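Local coordinates for hypothetical UPF0204 protein AF0625 (Archaeoglobus fulgidus, PDB 1YQE) that probably hydrolyses D-aminoacyl-tRNAs to free tRNA and D-amino acids, acting as a zinc-dependent deacylase of broad substrate specificity, at residues L231-I245 and V258-S272. Residues are numbered along the deposited sequence; the frame is centred on the assembly and turned at random.
Sequences LVKAVKLSEAEYIII and VNEAAEVAGVEVLKS
Tyr242 and Glu268 are paired neighbours on parallel strands, and their side chains run side by side. The carboxylate lies nearly coplanar with the ring, 20° apart. Glu268 OE1 meets the ring edge, 3.2 Å from Tyr242 CE1. Leu270 CD1 approaches the same CD1–CE1 side obliquely, and Phe212 of strand 212-218 packs edge-to-face with the ring. With an alanine in place of Tyr242, Leu270 CD1 and Phe212 would probably lose their packing partner, and the Glu268 carboxylate the ring edge beside it.

On the opposite face Ile243 and Ile245 lie against helix 252-265. With CG1 anti to the carbonyl carbon (chi1 -66°) and the branch extended beyond it, Ile243 CD1 reaches Val258 O and Ala262. Ile243 CG2 touches Val258 CG1 at 3.9 Å, as the two side chains slide past each other. Val258 CG1 also meets Ile245 CG2.

Beside them helix segment 231-238 crosses 258-265 at -49°. The small Ala261 allows a close approach, its CB 3.5 Å from Leu231 CB. Val235 and Val267 meet tip to tip through their CG1 methyls.

Five backbone hydrogen bonds join the two segments, from Glu268 N to Glu241 O through Ser272 N to Ile245 O. Both helices end in Schellman motifs, at Glu239 and Gly266. Strand 242-245, helix 252-265 and edge strand 268-271 form a beta-alpha-beta crossover of the four-stranded parallel sheet.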
loop_
_atom_site.group_PDB
_atom_site.type_symbol
_atom_site.label_atom_id
_atom_site.label_comp_id
_atom_site.label_asym_id
_atom_site.label_seq_id
_atom_site.Cartn_x
_atom_site.Cartn_y
_atom_site.Cartn_z
ATOM N N LEU A 231 -9.382 13.557 8.102
ATOM C CA LEU A 231 -9.611 12.169 8.493
ATOM C C LEU A 231 -10.872 11.615 7.837
ATOM O O LEU A 231 -10.920 10.441 7.473
ATOM C CB LEU A 231 -9.709 12.039 10.016
ATOM C CG LEU A 231 -8.378 12.153 10.767
ATOM C CD1 LEU A 231 -8.618 11.953 12.264
ATOM C CD2 LEU A 231 -7.399 11.104 10.243
ATOM N N VAL A 232 -11.894 12.453 7.686
ATOM C CA VAL A 232 -13.130 12.011 7.040
ATOM C C VAL A 232 -12.838 11.666 5.582
ATOM O O VAL A 232 -13.360 10.683 5.048
ATOM C CB VAL A 232 -14.223 13.102 7.097
ATOM C CG1 VAL A 232 -15.348 12.769 6.126
ATOM C CG2 VAL A 232 -14.767 13.206 8.514
ATOM N N LYS A 233 -11.997 12.476 4.942
ATOM C CA LYS A 233 -11.615 12.239 3.555
ATOM C C LYS A 233 -10.879 10.905 3.429
ATOM O O LYS A 233 -11.086 10.157 2.474
ATOM C CB LYS A 233 -10.696 13.352 3.039
ATOM C CG LYS A 233 -10.059 13.008 1.693
ATOM C CD LYS A 233 -8.776 13.796 1.415
ATOM C CE LYS A 233 -9.047 15.256 1.108
ATOM N NZ LYS A 233 -7.815 15.949 0.626
ATOM N N ALA A 234 -10.002 10.623 4.388
ATOM C CA ALA A 234 -9.241 9.378 4.382
ATOM C C ALA A 234 -10.171 8.173 4.542
ATOM O O ALA A 234 -10.048 7.181 3.825
ATOM C CB ALA A 234 -8.210 9.393 5.507
ATOM N N VAL A 235 -11.089 8.268 5.494
ATOM C CA VAL A 235 -12.039 7.189 5.750
ATOM C C VAL A 235 -12.904 6.896 4.524
ATOM O O VAL A 235 -13.028 5.745 4.107
ATOM C CB VAL A 235 -12.940 7.531 6.963
ATOM C CG1 VAL A 235 -14.208 6.683 6.957
ATOM C CG2 VAL A 235 -12.169 7.293 8.251
ATOM N N LYS A 236 -13.492 7.937 3.943
ATOM C CA LYS A 236 -14.343 7.751 2.774
ATOM C C LYS A 236 -13.554 7.221 1.587
ATOM O O LYS A 236 -14.035 6.369 0.837
ATOM C CB LYS A 236 -15.036 9.067 2.406
ATOM C CG LYS A 236 -16.017 9.550 3.451
ATOM C CD LYS A 236 -16.623 10.902 3.082
ATOM C CE LYS A 236 -17.511 10.812 1.851
ATOM N NZ LYS A 236 -18.141 12.126 1.540
ATOM N N LEU A 237 -12.334 7.717 1.420
ATOM C CA LEU A 237 -11.474 7.285 0.326
ATOM C C LEU A 237 -11.099 5.810 0.502
ATOM O O LEU A 237 -11.058 5.045 -0.461
ATOM C CB LEU A 237 -10.206 8.148 0.297
ATOM C CG LEU A 237 -9.350 8.114 -0.969
ATOM C CD1 LEU A 237 -10.175 8.603 -2.152
ATOM C CD2 LEU A 237 -8.119 8.996 -0.777
ATOM N N SER A 238 -10.834 5.418 1.742
ATOM C CA SER A 238 -10.460 4.044 2.061
ATOM C C SER A 238 -11.658 3.103 2.091
ATOM O O SER A 238 -11.489 1.887 2.095
ATOM C CB SER A 238 -9.765 3.991 3.425
ATOM O OG SER A 238 -8.605 4.809 3.451
ATOM N N GLU A 239 -12.861 3.669 2.108
ATOM C CA GLU A 239 -14.098 2.888 2.188
ATOM C C GLU A 239 -14.083 2.147 3.525
ATOM O O GLU A 239 -14.595 1.033 3.660
ATOM C CB GLU A 239 -14.211 1.918 0.996
ATOM C CG GLU A 239 -14.248 2.663 -0.347
ATOM C CD GLU A 239 -14.549 1.782 -1.554
ATOM O OE1 GLU A 239 -14.260 2.230 -2.685
ATOM O OE2 GLU A 239 -15.081 0.661 -1.388
ATOM N N ALA A 240 -13.502 2.807 4.523
ATOM C CA ALA A 240 -13.382 2.259 5.865
ATOM C C ALA A 240 -14.651 2.396 6.686
ATOM O O ALA A 240 -15.412 3.354 6.528
ATOM C CB ALA A 240 -12.238 2.941 6.598
ATOM N N GLU A 241 -14.872 1.428 7.566
ATOM C CA GLU A 241 -16.026 1.457 8.455
ATOM C C GLU A 241 -15.522 1.666 9.876
ATOM O O GLU A 241 -16.304 1.676 10.824
ATOM C CB GLU A 241 -16.808 0.140 8.383
ATOM C CG GLU A 241 -17.602 -0.060 7.100
ATOM C CD GLU A 241 -18.560 1.091 6.816
ATOM O OE1 GLU A 241 -19.204 1.593 7.766
ATOM O OE2 GLU A 241 -18.678 1.490 5.636
ATOM N N TYR A 242 -14.212 1.853 10.018
ATOM C CA TYR A 242 -13.609 2.021 11.340
ATOM C C TYR A 242 -12.358 2.884 11.327
ATOM O O TYR A 242 -11.724 3.069 10.292
ATOM C CB TYR A 242 -13.153 0.667 11.895
ATOM C CG TYR A 242 -14.195 -0.409 11.988
ATOM C CD1 TYR A 242 -15.001 -0.530 13.121
ATOM C CD2 TYR A 242 -14.366 -1.328 10.954
ATOM C CE1 TYR A 242 -15.946 -1.542 13.223
ATOM C CE2 TYR A 242 -15.315 -2.344 11.046
ATOM C CZ TYR A 242 -16.097 -2.445 12.182
ATOM O OH TYR A 242 -17.021 -3.457 12.288
ATOM N N ILE A 243 -12.016 3.398 12.503
ATOM C CA ILE A 243 -10.782 4.146 12.696
ATOM C C ILE A 243 -10.157 3.401 13.870
ATOM O O ILE A 243 -10.794 3.235 14.907
ATOM C CB ILE A 243 -10.990 5.610 13.139
ATOM C CG1 ILE A 243 -11.673 6.414 12.036
ATOM C CG2 ILE A 243 -9.626 6.251 13.447
ATOM C CD1 ILE A 243 -11.980 7.848 12.419
ATOM N N ILE A 244 -8.937 2.912 13.696
ATOM C CA ILE A 244 -8.257 2.215 14.782
ATOM C C ILE A 244 -7.183 3.153 15.307
ATOM O O ILE A 244 -6.463 3.771 14.528
ATOM C CB ILE A 244 -7.592 0.909 14.292
ATOM C CG1 ILE A 244 -8.664 -0.099 13.883
ATOM C CG2 ILE A 244 -6.719 0.322 15.390
ATOM C CD1 ILE A 244 -8.113 -1.315 13.166
ATOM N N ILE A 245 -7.081 3.269 16.627
ATOM C CA ILE A 245 -6.074 4.138 17.219
ATOM C C ILE A 245 -5.024 3.336 17.974
ATOM O O ILE A 245 -5.315 2.277 18.537
ATOM C CB ILE A 245 -6.695 5.156 18.211
ATOM C CG1 ILE A 245 -7.485 4.414 19.293
ATOM C CG2 ILE A 245 -7.574 6.154 17.461
ATOM C CD1 ILE A 245 -7.992 5.309 20.406
ATOM N N VAL A 258 -10.230 12.549 16.026
ATOM C CA VAL A 258 -10.564 11.199 15.579
ATOM C C VAL A 258 -12.050 10.971 15.845
ATOM O O VAL A 258 -12.784 10.533 14.966
ATOM C CB VAL A 258 -9.732 10.127 16.332
ATOM C CG1 VAL A 258 -10.436 8.773 16.280
ATOM C CG2 VAL A 258 -8.351 10.022 15.704
ATOM N N ASN A 259 -12.486 11.280 17.062
ATOM C CA ASN A 259 -13.888 11.116 17.440
ATOM C C ASN A 259 -14.785 12.008 16.591
ATOM O O ASN A 259 -15.891 11.615 16.223
ATOM C CB ASN A 259 -14.078 11.431 18.927
ATOM C CG ASN A 259 -13.587 10.309 19.825
ATOM O OD1 ASN A 259 -13.543 10.452 21.046
ATOM N ND2 ASN A 259 -13.227 9.183 19.222
ATOM N N GLU A 260 -14.302 13.205 16.276
ATOM C CA GLU A 260 -15.058 14.129 15.440
ATOM C C GLU A 260 -15.274 13.474 14.078
ATOM O O GLU A 260 -16.398 13.408 13.577
ATOM C CB GLU A 260 -14.290 15.445 15.251
ATOM C CG GLU A 260 -14.162 16.303 16.502
ATOM C CD GLU A 260 -13.423 17.613 16.249
ATOM O OE1 GLU A 260 -12.210 17.583 15.959
ATOM O OE2 GLU A 260 -14.059 18.683 16.339
ATOM N N ALA A 261 -14.183 12.983 13.492
ATOM C CA ALA A 261 -14.213 12.335 12.184
ATOM C C ALA A 261 -15.102 11.096 12.187
ATOM O O ALA A 261 -15.864 10.861 11.246
ATOM C CB ALA A 261 -12.790 11.962 11.754
ATOM N N ALA A 262 -15.003 10.300 13.246
ATOM C CA ALA A 262 -15.810 9.092 13.353
ATOM C C ALA A 262 -17.295 9.442 13.311
ATOM O O ALA A 262 -18.070 8.792 12.608
ATOM C CB ALA A 262 -15.477 8.349 14.645
ATOM N N GLU A 263 -17.686 10.477 14.052
ATOM C CA GLU A 263 -19.082 10.902 14.096
ATOM C C GLU A 263 -19.575 11.400 12.740
ATOM O O GLU A 263 -20.640 10.993 12.272
ATOM C CB GLU A 263 -19.279 12.011 15.142
ATOM C CG GLU A 263 -18.890 11.619 16.565
ATOM C CD GLU A 263 -19.228 12.699 17.594
ATOM O OE1 GLU A 263 -18.788 13.860 17.423
ATOM O OE2 GLU A 263 -19.932 12.383 18.579
ATOM N N VAL A 264 -18.797 12.276 12.109
ATOM C CA VAL A 264 -19.180 12.833 10.818
ATOM C C VAL A 264 -19.275 11.793 9.710
ATOM O O VAL A 264 -20.160 11.871 8.857
ATOM C CB VAL A 264 -18.199 13.942 10.382
ATOM C CG1 VAL A 264 -18.563 14.447 8.991
ATOM C CG2 VAL A 264 -18.236 15.088 11.390
ATOM N N ALA A 265 -18.369 10.822 9.720
ATOM C CA ALA A 265 -18.357 9.774 8.706
ATOM C C ALA A 265 -19.230 8.581 9.089
ATOM O O ALA A 265 -19.486 7.703 8.267
ATOM C CB ALA A 265 -16.928 9.311 8.459
ATOM N N GLY A 266 -19.674 8.541 10.338
ATOM C CA GLY A 266 -20.515 7.440 10.782
ATOM C C GLY A 266 -19.778 6.123 10.927
ATOM O O GLY A 266 -20.312 5.059 10.602
ATOM N N VAL A 267 -18.543 6.178 11.412
ATOM C CA VAL A 267 -17.769 4.960 11.592
ATOM C C VAL A 267 -17.420 4.771 13.064
ATOM O O VAL A 267 -17.534 5.704 13.859
ATOM C CB VAL A 267 -16.489 4.984 10.720
ATOM C CG1 VAL A 267 -16.882 5.084 9.243
ATOM C CG2 VAL A 267 -15.593 6.161 11.112
ATOM N N GLU A 268 -17.006 3.558 13.426
ATOM C CA GLU A 268 -16.665 3.253 14.811
ATOM C C GLU A 268 -15.171 3.318 15.124
ATOM O O GLU A 268 -14.338 2.884 14.330
ATOM C CB GLU A 268 -17.206 1.865 15.179
ATOM C CG GLU A 268 -16.725 1.349 16.530
ATOM C CD GLU A 268 -17.359 0.020 16.906
ATOM O OE1 GLU A 268 -17.364 -0.903 16.063
ATOM O OE2 GLU A 268 -17.846 -0.101 18.051
ATOM N N VAL A 269 -14.841 3.862 16.292
ATOM C CA VAL A 269 -13.450 3.963 16.733
ATOM C C VAL A 269 -13.114 2.771 17.628
ATOM O O VAL A 269 -13.846 2.482 18.572
ATOM C CB VAL A 269 -13.198 5.241 17.559
ATOM C CG1 VAL A 269 -11.745 5.280 18.021
ATOM C CG2 VAL A 269 -13.520 6.475 16.737
ATOM N N LEU A 270 -12.004 2.095 17.332
ATOM C CA LEU A 270 -11.558 0.938 18.107
ATOM C C LEU A 270 -10.088 1.037 18.525
ATOM O O LEU A 270 -9.240 1.498 17.754
ATOM C CB LEU A 270 -11.742 -0.349 17.295
ATOM C CG LEU A 270 -13.160 -0.854 17.026
ATOM C CD1 LEU A 270 -13.091 -2.085 16.130
ATOM C CD2 LEU A 270 -13.854 -1.187 18.342
ATOM N N LYS A 271 -9.785 0.604 19.745
ATOM C CA LYS A 271 -8.405 0.622 20.225
ATOM C C LYS A 271 -7.697 -0.594 19.626
ATOM O O LYS A 271 -8.298 -1.656 19.502
ATOM C CB LYS A 271 -8.373 0.588 21.759
ATOM C CG LYS A 271 -8.965 1.852 22.375
ATOM C CD LYS A 271 -8.584 2.055 23.837
ATOM C CE LYS A 271 -9.344 1.135 24.775
ATOM N NZ LYS A 271 -9.084 1.514 26.203
ATOM N N SER A 272 -6.429 -0.431 19.250
ATOM C CA SER A 272 -5.662 -1.505 18.621
ATOM C C SER A 272 -5.618 -2.801 19.424
ATOM O O SER A 272 -5.610 -3.890 18.847
ATOM C CB SER A 272 -4.229 -1.041 18.333
ATOM O OG SER A 272 -3.450 -0.998 19.516
#